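Local coordinates for glucokinase (Streptomyces griseus, PDB 3VGL), which probably phosphorylates D-glucose to glucose 6-phosphate at the expense of ATP, as a zinc-containing kinase of the ROK family, at residues A[176-181]-A[185-190]; A[217-222]-A[231-236]; A[221-226]-A[266-271]. One frame throughout, in Å; residues are numbered along the deposited sequence.

Contact 1: residues A[176-181]-A[185-190]. With ANP (phosphoaminophosphonic acid-adenylate ester), chain E; BGC (beta-D-glucopyranose), chain D.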
loop_
_atom_site.group_PDB
_atom_site.type_symbol
_atom_site.label_atom_id
_atom_site.label_comp_id
_atom_site.label_asym_id
_atom_site.label_seq_id
_atom_site.Cartn_x
_atom_site.Cartn_y
_atom_site.Cartn_z
ATOM N N GLU A 176 10.769 8.768 -5.489
ATOM C CA GLU A 176 12.047 8.507 -6.135
ATOM C C GLU A 176 12.541 7.075 -5.970
ATOM O O GLU A 176 13.333 6.600 -6.789
ATOM C CB GLU A 176 13.097 9.533 -5.727
ATOM C CG GLU A 176 13.920 9.226 -4.551
ATOM C CD GLU A 176 15.163 10.157 -4.462
ATOM O OE1 GLU A 176 15.097 11.288 -4.958
ATOM O OE2 GLU A 176 16.188 9.731 -3.880
ATOM N N GLN A 177 12.064 6.356 -4.947
ATOM C CA GLN A 177 12.443 4.939 -4.811
ATOM C C GLN A 177 11.779 4.048 -5.854
ATOM O O GLN A 177 12.228 2.925 -6.055
ATOM C CB GLN A 177 12.135 4.421 -3.394
ATOM C CG GLN A 177 12.940 5.150 -2.320
ATOM C CD GLN A 177 14.419 5.060 -2.595
ATOM O OE1 GLN A 177 14.944 3.976 -2.962
ATOM N NE2 GLN A 177 15.104 6.186 -2.459
ATOM N N TYR A 178 10.742 4.591 -6.523
ATOM C CA TYR A 178 9.959 3.847 -7.534
ATOM C C TYR A 178 10.176 4.369 -8.939
ATOM O O TYR A 178 10.003 3.626 -9.908
ATOM C CB TYR A 178 8.460 3.878 -7.186
ATOM C CG TYR A 178 8.207 3.278 -5.819
ATOM C CD1 TYR A 178 8.066 1.905 -5.667
ATOM C CD2 TYR A 178 8.236 4.083 -4.676
ATOM C CE1 TYR A 178 7.877 1.332 -4.401
ATOM C CE2 TYR A 178 8.043 3.527 -3.407
ATOM C CZ TYR A 178 7.882 2.156 -3.294
ATOM O OH TYR A 178 7.709 1.537 -2.057
ATOM N N ALA A 179 10.549 5.639 -9.047
ATOM C CA ALA A 179 10.808 6.228 -10.371
ATOM C C ALA A 179 12.098 7.041 -10.302
ATOM O O ALA A 179 12.136 8.137 -9.701
ATOM C CB ALA A 179 9.640 7.119 -10.797
ATOM N N SER A 180 13.143 6.491 -10.900
ATOM C CA SER A 180 14.450 7.133 -10.974
ATOM C C SER A 180 15.295 6.205 -11.826
ATOM O O SER A 180 14.857 5.081 -12.164
ATOM C CB SER A 180 15.071 7.291 -9.577
ATOM O OG SER A 180 15.569 6.038 -9.104
ATOM N N GLY A 181 16.490 6.668 -12.194
ATOM C CA GLY A 181 17.465 5.775 -12.878
ATOM C C GLY A 181 17.868 4.620 -11.966
ATOM O O GLY A 181 18.017 3.484 -12.416
ATOM N N VAL A 185 17.456 0.533 -12.701
ATOM C CA VAL A 185 18.506 -0.463 -12.517
ATOM C C VAL A 185 18.035 -1.564 -11.579
ATOM O O VAL A 185 18.256 -2.753 -11.842
ATOM C CB VAL A 185 19.800 0.198 -12.033
ATOM C CG1 VAL A 185 20.838 -0.853 -11.636
ATOM C CG2 VAL A 185 20.328 1.106 -13.126
ATOM N N ARG A 186 17.361 -1.182 -10.497
ATOM C CA ARG A 186 16.808 -2.156 -9.580
ATOM C C ARG A 186 15.833 -3.111 -10.254
ATOM O O ARG A 186 15.902 -4.335 -10.043
ATOM C CB ARG A 186 16.197 -1.505 -8.342
ATOM C CG ARG A 186 16.332 -2.424 -7.142
ATOM C CD ARG A 186 15.677 -1.856 -5.920
ATOM N NE ARG A 186 14.299 -2.283 -5.957
ATOM C CZ ARG A 186 13.286 -1.497 -6.225
ATOM N NH1 ARG A 186 13.483 -0.188 -6.423
ATOM N NH2 ARG A 186 12.069 -2.019 -6.244
ATOM N N TYR A 187 14.951 -2.566 -11.097
ATOM C CA TYR A 187 13.942 -3.365 -11.776
ATOM C C TYR A 187 14.599 -4.358 -12.703
ATOM O O TYR A 187 14.180 -5.515 -12.781
ATOM C CB TYR A 187 12.978 -2.490 -12.580
ATOM C CG TYR A 187 12.156 -1.566 -11.695
ATOM C CD1 TYR A 187 11.729 -1.976 -10.422
ATOM C CD2 TYR A 187 11.811 -0.295 -12.136
ATOM C CE1 TYR A 187 10.970 -1.135 -9.619
ATOM C CE2 TYR A 187 11.056 0.562 -11.331
ATOM C CZ TYR A 187 10.634 0.132 -10.085
ATOM O OH TYR A 187 9.910 0.986 -9.306
ATOM N N ALA A 188 15.627 -3.905 -13.412
ATOM C CA ALA A 188 16.314 -4.790 -14.358
ATOM C C ALA A 188 17.100 -5.879 -13.662
ATOM O O ALA A 188 17.132 -7.014 -14.144
ATOM C CB ALA A 188 17.196 -3.998 -15.266
ATOM N N LYS A 189 17.743 -5.545 -12.546
ATOM C CA LYS A 189 18.482 -6.561 -11.797
ATOM C C LYS A 189 17.555 -7.609 -11.186
ATOM O O LYS A 189 17.889 -8.794 -11.191
ATOM C CB LYS A 189 19.394 -5.941 -10.737
ATOM C CG LYS A 189 20.589 -5.196 -11.333
ATOM C CD LYS A 189 21.500 -4.604 -10.267
ATOM C CE LYS A 189 22.735 -3.982 -10.922
ATOM N NZ LYS A 189 23.712 -3.434 -9.940
ATOM N N GLN A 190 16.407 -7.170 -10.661
ATOM C CA GLN A 190 15.361 -8.088 -10.182
ATOM C C GLN A 190 14.949 -9.063 -11.287
ATOM O O GLN A 190 14.874 -10.276 -11.061
ATOM C CB GLN A 190 14.105 -7.329 -9.716
ATOM C CG GLN A 190 14.181 -6.633 -8.351
ATOM C CD GLN A 190 12.870 -5.900 -7.948
ATOM O OE1 GLN A 190 12.006 -5.589 -8.787
ATOM N NE2 GLN A 190 12.744 -5.602 -6.656
HETATM P PB ANP E . 22.985 12.289 -11.655
HETATM O O1B ANP E . 21.791 11.811 -10.823
HETATM O O2B ANP E . 24.329 12.163 -10.999
HETATM N N3B ANP E . 22.755 13.934 -12.078
HETATM P PA ANP E . 22.001 10.861 -14.008
HETATM O O1A ANP E . 22.757 10.345 -15.236
HETATM O O2A ANP E . 20.920 11.885 -14.167
HETATM O O3A ANP E . 23.119 11.356 -12.953
HETATM O "O5'" ANP E . 21.355 9.620 -13.212
HETATM C "C5'" ANP E . 22.122 8.462 -12.865
HETATM C "C4'" ANP E . 21.200 7.267 -12.756
HETATM O "O4'" ANP E . 20.413 7.141 -13.948
HETATM C "C3'" ANP E . 22.005 5.997 -12.633
HETATM O "O3'" ANP E . 21.189 5.047 -11.942
HETATM C "C2'" ANP E . 22.154 5.594 -14.077
HETATM O "O2'" ANP E . 22.381 4.203 -14.222
HETATM C "C1'" ANP E . 20.836 6.013 -14.711
HETATM N N9 ANP E . 21.032 6.508 -16.085
HETATM C C8 ANP E . 21.698 7.608 -16.481
HETATM N N7 ANP E . 21.650 7.737 -17.846
HETATM C C5 ANP E . 20.914 6.704 -18.293
HETATM C C6 ANP E . 20.462 6.188 -19.617
HETATM N N6 ANP E . 20.776 6.842 -20.766
HETATM N N1 ANP E . 19.699 5.074 -19.621
HETATM C C2 ANP E . 19.358 4.384 -18.505
HETATM N N3 ANP E . 19.748 4.791 -17.275
HETATM C C4 ANP E . 20.503 5.899 -17.139
HETATM C C2 BGC D . 16.843 15.420 -4.144
HETATM C C3 BGC D . 16.479 16.599 -5.042
HETATM C C4 BGC D . 17.150 16.489 -6.413
HETATM C C5 BGC D . 16.841 15.111 -6.974
HETATM C C6 BGC D . 17.500 14.884 -8.339
HETATM C C1 BGC D . 16.511 14.128 -4.882
HETATM O O1 BGC D . 16.917 13.008 -4.145
HETATM O O2 BGC D . 16.005 15.494 -2.975
HETATM O O3 BGC D . 16.845 17.803 -4.443
HETATM O O4 BGC D . 16.607 17.469 -7.278
HETATM O O5 BGC D . 17.267 14.085 -6.091
HETATM O O6 BGC D . 18.909 15.006 -8.248
#
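Tyr187 reaches back from helix 181-194 to give its phenol proton to a main-chain oxygen of the loop that leads into that helix: OH lies 2.7 Å from Tyr178 O, in the carbonyl plane and on a lone pair. This loop-to-helix junction of the ROK kinase fold runs from the glucose site to the nucleotide. CG of Tyr187 stands anti to its own carbonyl carbon (chi1 -64°), which places the ring so that its hydroxyl meets the loop, and Tyr178 O meets that ring at its edge. A phenylalanine in its place would probably leave Tyr178 O without this donor and the loop less firmly tied to the helix. The two tyrosines cross at about a right angle; the hydroxyl of Tyr178 itself turns to Leu165 N and to Asp163 O of the second subunit. Arg186, bent at chi3 (88°), adds a weak bond from NH1 to Gln177 O at 3.4 Å. Ser180 is the N-cap, its OG bonded to Ala183 N, and an early backbone bond of the helix, Val185 N to Gly181 O at 3.0 Å, follows. Glycine suits position 181 because a CB would collide with O4' of the nucleotide analogue, while Val185 turns CG2 to the ribose, 3.9 Å from O2'. At the start of segment 176-181, Glu176 OE1 accepts hydrogen bonds from O1 of glucose at 2.6 Å and from Leu134 N.

Contact 2: residues A[217-222]-A[231-236]. With ANP (phosphoaminophosphonic acid-adenylate ester), chain E.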
loop_
_atom_site.group_PDB
_atom_site.type_symbol
_atom_site.label_atom_id
_atom_site.label_comp_id
_atom_site.label_asym_id
_atom_site.label_seq_id
_atom_site.Cartn_x
_atom_site.Cartn_y
_atom_site.Cartn_z
ATOM N N HIS A 217 23.124 0.214 -20.225
ATOM C CA HIS A 217 22.929 -1.126 -20.813
ATOM C C HIS A 217 21.440 -1.417 -20.979
ATOM O O HIS A 217 21.016 -1.975 -21.987
ATOM C CB HIS A 217 23.509 -2.229 -19.928
ATOM C CG HIS A 217 24.966 -2.083 -19.625
ATOM N ND1 HIS A 217 25.569 -2.757 -18.587
ATOM C CD2 HIS A 217 25.940 -1.350 -20.218
ATOM C CE1 HIS A 217 26.852 -2.444 -18.551
ATOM N NE2 HIS A 217 27.104 -1.592 -19.529
ATOM N N ILE A 218 20.647 -1.061 -19.967
ATOM C CA ILE A 218 19.208 -1.331 -20.005
ATOM C C ILE A 218 18.555 -0.618 -21.186
ATOM O O ILE A 218 17.735 -1.200 -21.901
ATOM C CB ILE A 218 18.524 -0.913 -18.666
ATOM C CG1 ILE A 218 19.182 -1.625 -17.487
ATOM C CG2 ILE A 218 17.002 -1.204 -18.692
ATOM C CD1 ILE A 218 18.837 -1.017 -16.117
ATOM N N SER A 219 18.962 0.627 -21.414
ATOM C CA SER A 219 18.445 1.424 -22.522
ATOM C C SER A 219 18.799 0.792 -23.872
ATOM O O SER A 219 17.908 0.536 -24.689
ATOM C CB SER A 219 18.993 2.847 -22.449
ATOM O OG SER A 219 18.409 3.539 -21.343
ATOM N N GLU A 220 20.083 0.514 -24.077
ATOM C CA GLU A 220 20.534 -0.106 -25.323
ATOM C C GLU A 220 19.864 -1.464 -25.551
ATOM O O GLU A 220 19.397 -1.754 -26.659
ATOM C CB GLU A 220 22.069 -0.221 -25.363
ATOM C CG GLU A 220 22.653 -0.761 -26.694
ATOM C CD GLU A 220 22.019 -0.150 -27.952
ATOM O OE1 GLU A 220 21.648 1.046 -27.949
ATOM O OE2 GLU A 220 21.899 -0.875 -28.966
ATOM N N ALA A 221 19.820 -2.292 -24.508
ATOM C CA ALA A 221 19.159 -3.591 -24.597
ATOM C C ALA A 221 17.674 -3.478 -24.947
ATOM O O ALA A 221 17.176 -4.227 -25.780
ATOM C CB ALA A 221 19.363 -4.394 -23.318
ATOM N N ALA A 222 16.964 -2.531 -24.323
ATOM C CA ALA A 222 15.558 -2.305 -24.669
ATOM C C ALA A 222 15.367 -1.905 -26.140
ATOM O O ALA A 222 14.422 -2.359 -26.786
ATOM C CB ALA A 222 14.902 -1.273 -23.710
ATOM N N ASP A 231 10.658 -4.751 -20.069
ATOM C CA ASP A 231 9.813 -4.877 -18.868
ATOM C C ASP A 231 10.211 -3.906 -17.743
ATOM O O ASP A 231 9.351 -3.401 -16.996
ATOM C CB ASP A 231 9.813 -6.302 -18.317
ATOM C CG ASP A 231 8.648 -6.557 -17.373
ATOM O OD1 ASP A 231 7.506 -6.217 -17.765
ATOM O OD2 ASP A 231 8.868 -7.076 -16.247
ATOM N N SER A 232 11.509 -3.660 -17.618
ATOM C CA SER A 232 12.023 -2.728 -16.602
ATOM C C SER A 232 11.568 -1.296 -16.903
ATOM O O SER A 232 11.201 -0.533 -15.982
ATOM C CB SER A 232 13.547 -2.790 -16.516
ATOM O OG SER A 232 13.983 -4.113 -16.271
ATOM N N PHE A 233 11.622 -0.909 -18.176
ATOM C CA PHE A 233 11.086 0.373 -18.588
ATOM C C PHE A 233 9.590 0.459 -18.340
ATOM O O PHE A 233 9.103 1.527 -17.936
ATOM C CB PHE A 233 11.440 0.691 -20.050
ATOM C CG PHE A 233 12.779 1.338 -20.202
ATOM C CD1 PHE A 233 13.854 0.605 -20.682
ATOM C CD2 PHE A 233 12.993 2.662 -19.820
ATOM C CE1 PHE A 233 15.118 1.185 -20.818
ATOM C CE2 PHE A 233 14.260 3.256 -19.955
ATOM C CZ PHE A 233 15.332 2.506 -20.449
ATOM N N ARG A 234 8.869 -0.648 -18.552
ATOM C CA ARG A 234 7.419 -0.705 -18.246
ATOM C C ARG A 234 7.151 -0.416 -16.769
ATOM O O ARG A 234 6.238 0.354 -16.436
ATOM C CB ARG A 234 6.795 -2.052 -18.666
ATOM C CG ARG A 234 5.306 -2.151 -18.332
ATOM C CD ARG A 234 4.653 -3.412 -18.888
ATOM N NE ARG A 234 3.304 -3.111 -19.383
ATOM C CZ ARG A 234 3.016 -2.720 -20.628
ATOM N NH1 ARG A 234 1.761 -2.460 -20.969
ATOM N NH2 ARG A 234 3.975 -2.587 -21.538
ATOM N N GLU A 235 7.959 -1.021 -15.894
ATOM C CA GLU A 235 7.775 -0.824 -14.454
ATOM C C GLU A 235 8.126 0.613 -14.064
ATOM O O GLU A 235 7.404 1.236 -13.273
ATOM C CB GLU A 235 8.601 -1.854 -13.641
ATOM C CG GLU A 235 8.435 -1.771 -12.125
ATOM C CD GLU A 235 7.102 -2.254 -11.609
ATOM O OE1 GLU A 235 6.346 -2.893 -12.369
ATOM O OE2 GLU A 235 6.798 -1.984 -10.424
ATOM N N LEU A 236 9.221 1.140 -14.620
ATOM C CA LEU A 236 9.581 2.555 -14.370
ATOM C C LEU A 236 8.438 3.480 -14.782
ATOM O O LEU A 236 8.056 4.384 -14.041
ATOM C CB LEU A 236 10.868 2.943 -15.110
ATOM C CG LEU A 236 11.206 4.431 -15.161
ATOM C CD1 LEU A 236 11.508 4.984 -13.762
ATOM C CD2 LEU A 236 12.400 4.650 -16.098
HETATM P PB ANP E . 22.985 12.289 -11.655
HETATM O O1B ANP E . 21.791 11.811 -10.823
HETATM O O2B ANP E . 24.329 12.163 -10.999
HETATM N N3B ANP E . 22.755 13.934 -12.078
HETATM P PA ANP E . 22.001 10.861 -14.008
HETATM O O1A ANP E . 22.757 10.345 -15.236
HETATM O O2A ANP E . 20.920 11.885 -14.167
HETATM O O3A ANP E . 23.119 11.356 -12.953
HETATM O "O5'" ANP E . 21.355 9.620 -13.212
HETATM C "C5'" ANP E . 22.122 8.462 -12.865
HETATM C "C4'" ANP E . 21.200 7.267 -12.756
HETATM O "O4'" ANP E . 20.413 7.141 -13.948
HETATM C "C3'" ANP E . 22.005 5.997 -12.633
HETATM O "O3'" ANP E . 21.189 5.047 -11.942
HETATM C "C2'" ANP E . 22.154 5.594 -14.077
HETATM O "O2'" ANP E . 22.381 4.203 -14.222
HETATM C "C1'" ANP E . 20.836 6.013 -14.711
HETATM N N9 ANP E . 21.032 6.508 -16.085
HETATM C C8 ANP E . 21.698 7.608 -16.481
HETATM N N7 ANP E . 21.650 7.737 -17.846
HETATM C C5 ANP E . 20.914 6.704 -18.293
HETATM C C6 ANP E . 20.462 6.188 -19.617
HETATM N N6 ANP E . 20.776 6.842 -20.766
HETATM N N1 ANP E . 19.699 5.074 -19.621
HETATM C C2 ANP E . 19.358 4.384 -18.505
HETATM N N3 ANP E . 19.748 4.791 -17.275
HETATM C C4 ANP E . 20.503 5.899 -17.139
#
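Phe233 pushes its ring from helix 227-251 against three residues of helix 215-223, and the largest single share of the buried surface is its own. Phe233 CE1 meets Ile218 CG2 at 3.7 Å, the branch that stands anti to the backbone N (the other, CG1, lies at chi1 -57°), while Phe233 CD1 rests 3.7 Å from Ala222 CB. Alanine suits this place because its methyl lets the ring come close to the helix. The ring edge also faces polar atoms: Ile218 O lies in its plane, and Ser219 OG is 3.4 Å from Phe233 CZ. That hydroxyl has a stronger partner, since Ser219 OG donates to N1 of the adenine at 2.6 Å; a small polar side chain can thus read the base beside an aromatic ring. Ser232 is small enough to let Ile218 CG2 approach its CB, and its OG turns back to Val228 O in its own helix. The short segments run with their axes 10.5 Å apart at closest and 114° between their directions, a steep crossing bridged mainly by the phenylalanine. Farther out, Ile218 and Ser232 both pack on Ala188 of helix 181-194, helix 200-204 covers Ile218 through Leu202, and Val269 of helix 267-280 lies against Phe233.

Contact 3: residues A[221-226]-A[266-271]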
loop_
_atom_site.group_PDB
_atom_site.type_symbol
_atom_site.label_atom_id
_atom_site.label_comp_id
_atom_site.label_asym_id
_atom_site.label_seq_id
_atom_site.Cartn_x
_atom_site.Cartn_y
_atom_site.Cartn_z
ATOM N N ALA A 221 19.820 -2.292 -24.508
ATOM C CA ALA A 221 19.159 -3.591 -24.597
ATOM C C ALA A 221 17.674 -3.478 -24.947
ATOM O O ALA A 221 17.176 -4.227 -25.780
ATOM C CB ALA A 221 19.363 -4.394 -23.318
ATOM N N ALA A 222 16.964 -2.531 -24.323
ATOM C CA ALA A 222 15.558 -2.305 -24.669
ATOM C C ALA A 222 15.367 -1.905 -26.140
ATOM O O ALA A 222 14.422 -2.359 -26.786
ATOM C CB ALA A 222 14.902 -1.273 -23.710
ATOM N N ARG A 223 16.267 -1.076 -26.671
ATOM C CA ARG A 223 16.212 -0.708 -28.092
ATOM C C ARG A 223 16.307 -1.942 -28.967
ATOM O O ARG A 223 15.684 -2.007 -30.030
ATOM C CB ARG A 223 17.353 0.227 -28.481
ATOM C CG ARG A 223 17.156 1.627 -28.039
ATOM C CD ARG A 223 18.150 2.598 -28.659
ATOM N NE ARG A 223 18.086 3.815 -27.857
ATOM C CZ ARG A 223 17.121 4.726 -27.952
ATOM N NH1 ARG A 223 16.144 4.589 -28.843
ATOM N NH2 ARG A 223 17.125 5.774 -27.122
ATOM N N GLN A 224 17.108 -2.909 -28.522
ATOM C CA GLN A 224 17.315 -4.153 -29.269
ATOM C C GLN A 224 16.234 -5.193 -28.963
ATOM O O GLN A 224 16.260 -6.304 -29.498
ATOM C CB GLN A 224 18.706 -4.725 -28.976
ATOM C CG GLN A 224 19.854 -3.900 -29.552
ATOM C CD GLN A 224 21.230 -4.432 -29.168
ATOM O OE1 GLN A 224 22.151 -3.658 -28.897
ATOM N NE2 GLN A 224 21.373 -5.752 -29.137
ATOM N N GLY A 225 15.294 -4.831 -28.093
ATOM C CA GLY A 225 14.119 -5.655 -27.811
ATOM C C GLY A 225 14.300 -6.693 -26.717
ATOM O O GLY A 225 13.499 -7.622 -26.617
ATOM N N ASP A 226 15.345 -6.531 -25.900
ATOM C CA ASP A 226 15.592 -7.413 -24.760
ATOM C C ASP A 226 14.361 -7.355 -23.856
ATOM O O ASP A 226 14.010 -6.272 -23.370
ATOM C CB ASP A 226 16.854 -6.959 -24.007
ATOM C CG ASP A 226 17.168 -7.820 -22.795
ATOM O OD1 ASP A 226 18.058 -8.685 -22.886
ATOM O OD2 ASP A 226 16.542 -7.630 -21.733
ATOM N N GLY A 266 15.131 9.628 -25.084
ATOM C CA GLY A 266 13.988 10.113 -25.868
ATOM C C GLY A 266 12.783 9.193 -25.774
ATOM O O GLY A 266 12.418 8.755 -24.676
ATOM N N GLU A 267 12.168 8.889 -26.919
ATOM C CA GLU A 267 10.912 8.127 -26.943
ATOM C C GLU A 267 11.011 6.722 -26.361
ATOM O O GLU A 267 10.006 6.179 -25.904
ATOM C CB GLU A 267 10.323 8.093 -28.361
ATOM C CG GLU A 267 9.725 9.435 -28.750
ATOM C CD GLU A 267 8.530 9.834 -27.890
ATOM O OE1 GLU A 267 7.547 9.062 -27.819
ATOM O OE2 GLU A 267 8.571 10.935 -27.310
ATOM N N LEU A 268 12.216 6.153 -26.318
ATOM C CA LEU A 268 12.396 4.830 -25.697
ATOM C C LEU A 268 11.779 4.802 -24.295
ATOM O O LEU A 268 11.067 3.857 -23.941
ATOM C CB LEU A 268 13.868 4.416 -25.642
ATOM C CG LEU A 268 14.152 3.039 -25.014
ATOM C CD1 LEU A 268 13.758 1.871 -25.931
ATOM C CD2 LEU A 268 15.619 2.939 -24.598
ATOM N N VAL A 269 12.043 5.857 -23.540
ATOM C CA VAL A 269 11.483 6.019 -22.186
ATOM C C VAL A 269 10.238 6.916 -22.163
ATOM O O VAL A 269 9.319 6.659 -21.388
ATOM C CB VAL A 269 12.582 6.472 -21.180
ATOM C CG1 VAL A 269 13.147 7.846 -21.531
ATOM C CG2 VAL A 269 12.068 6.442 -19.745
ATOM N N LEU A 270 10.180 7.936 -23.027
ATOM C CA LEU A 270 9.040 8.854 -22.988
ATOM C C LEU A 270 7.719 8.219 -23.434
ATOM O O LEU A 270 6.651 8.549 -22.885
ATOM C CB LEU A 270 9.299 10.145 -23.779
ATOM C CG LEU A 270 9.750 11.384 -23.012
ATOM C CD1 LEU A 270 8.622 11.906 -22.105
ATOM C CD2 LEU A 270 11.027 11.105 -22.194
ATOM N N ASP A 271 7.769 7.321 -24.420
ATOM C CA ASP A 271 6.539 6.707 -24.915
ATOM C C ASP A 271 5.826 5.870 -23.837
ATOM O O ASP A 271 4.643 6.102 -23.594
ATOM C CB ASP A 271 6.796 5.927 -26.214
ATOM C CG ASP A 271 5.541 5.232 -26.744
ATOM O OD1 ASP A 271 4.614 5.918 -27.232
ATOM O OD2 ASP A 271 5.485 3.986 -26.674
HETATM O O HOH W 1 13.954 6.464 -28.817
#
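Ala222 and Arg223, in the last turn of helix 215-223, receive Leu268 from the first turn of helix 267-280. Ala222 comes first, its CB 4.0 Å from Leu268 CD1; the short methyl lets the leucine branch come down near the helix backbone, where CD1 also lies 3.9 Å from Arg223 N. Arg223 makes the broader contact. Its chain stays extended from CG to NE, chi2 -169° and chi3 -164°, which carries it out across the leucine at a slant, and CD1 and CD2 of Leu268 both touch Arg223 CG. The guanidinium then spreads over the leucine with one face: CB of Leu268 sits 3.8 Å from Arg223 NH2, and CD2 lies above the same group, offset toward its rim. A long residue with an apolar stem and a charged, flat end fits this exposed border, for its stem and face cover leucine while its nitrogens remain available for polar partners. NH2 forms a salt bridge with Glu265, just before the second segment, and Arg223 NH1 gives a hydrogen bond of 2.9 Å to a water, which in turn accepts a weak one from Leu268 N. Beyond Arg223 the helix ends. Gly225, with phi 88°, closes it in a Schellman motif, Asp226 N returning to Ala221 O and Gly225 N to Ala222 O, and glycine is favoured by the positive phi. Asp226 next serves as N-cap of helix 227-251 through Ala229 N. The whole is a helix C-terminus packed against a helix N-terminus, with a Schellman turn on one side and Gly266 as N-cap on the other.

In the fold
Along the chain, contact 1 closes before contact 2 opens, and contacts 2 and 3 start from the same piece of helix 215-223, sharing Ala221 and Ala222. Their centres lie 6 Å apart, against 10 Å between contacts 1 and 2 and 15 Å between contacts 1 and 3, which do not touch. Helix 181-194 touches both helices of contact 2, and helix 227-251 passes the packing on to helix 267-280. The contacts thus join four helices into a continuous cluster beside the bound nucleotide: contact 1 meets its ribose, contact 2 its adenine, and contact 3 is a step further out, the side chain of Leu268 about 7 Å from the nucleotide at nearest atoms.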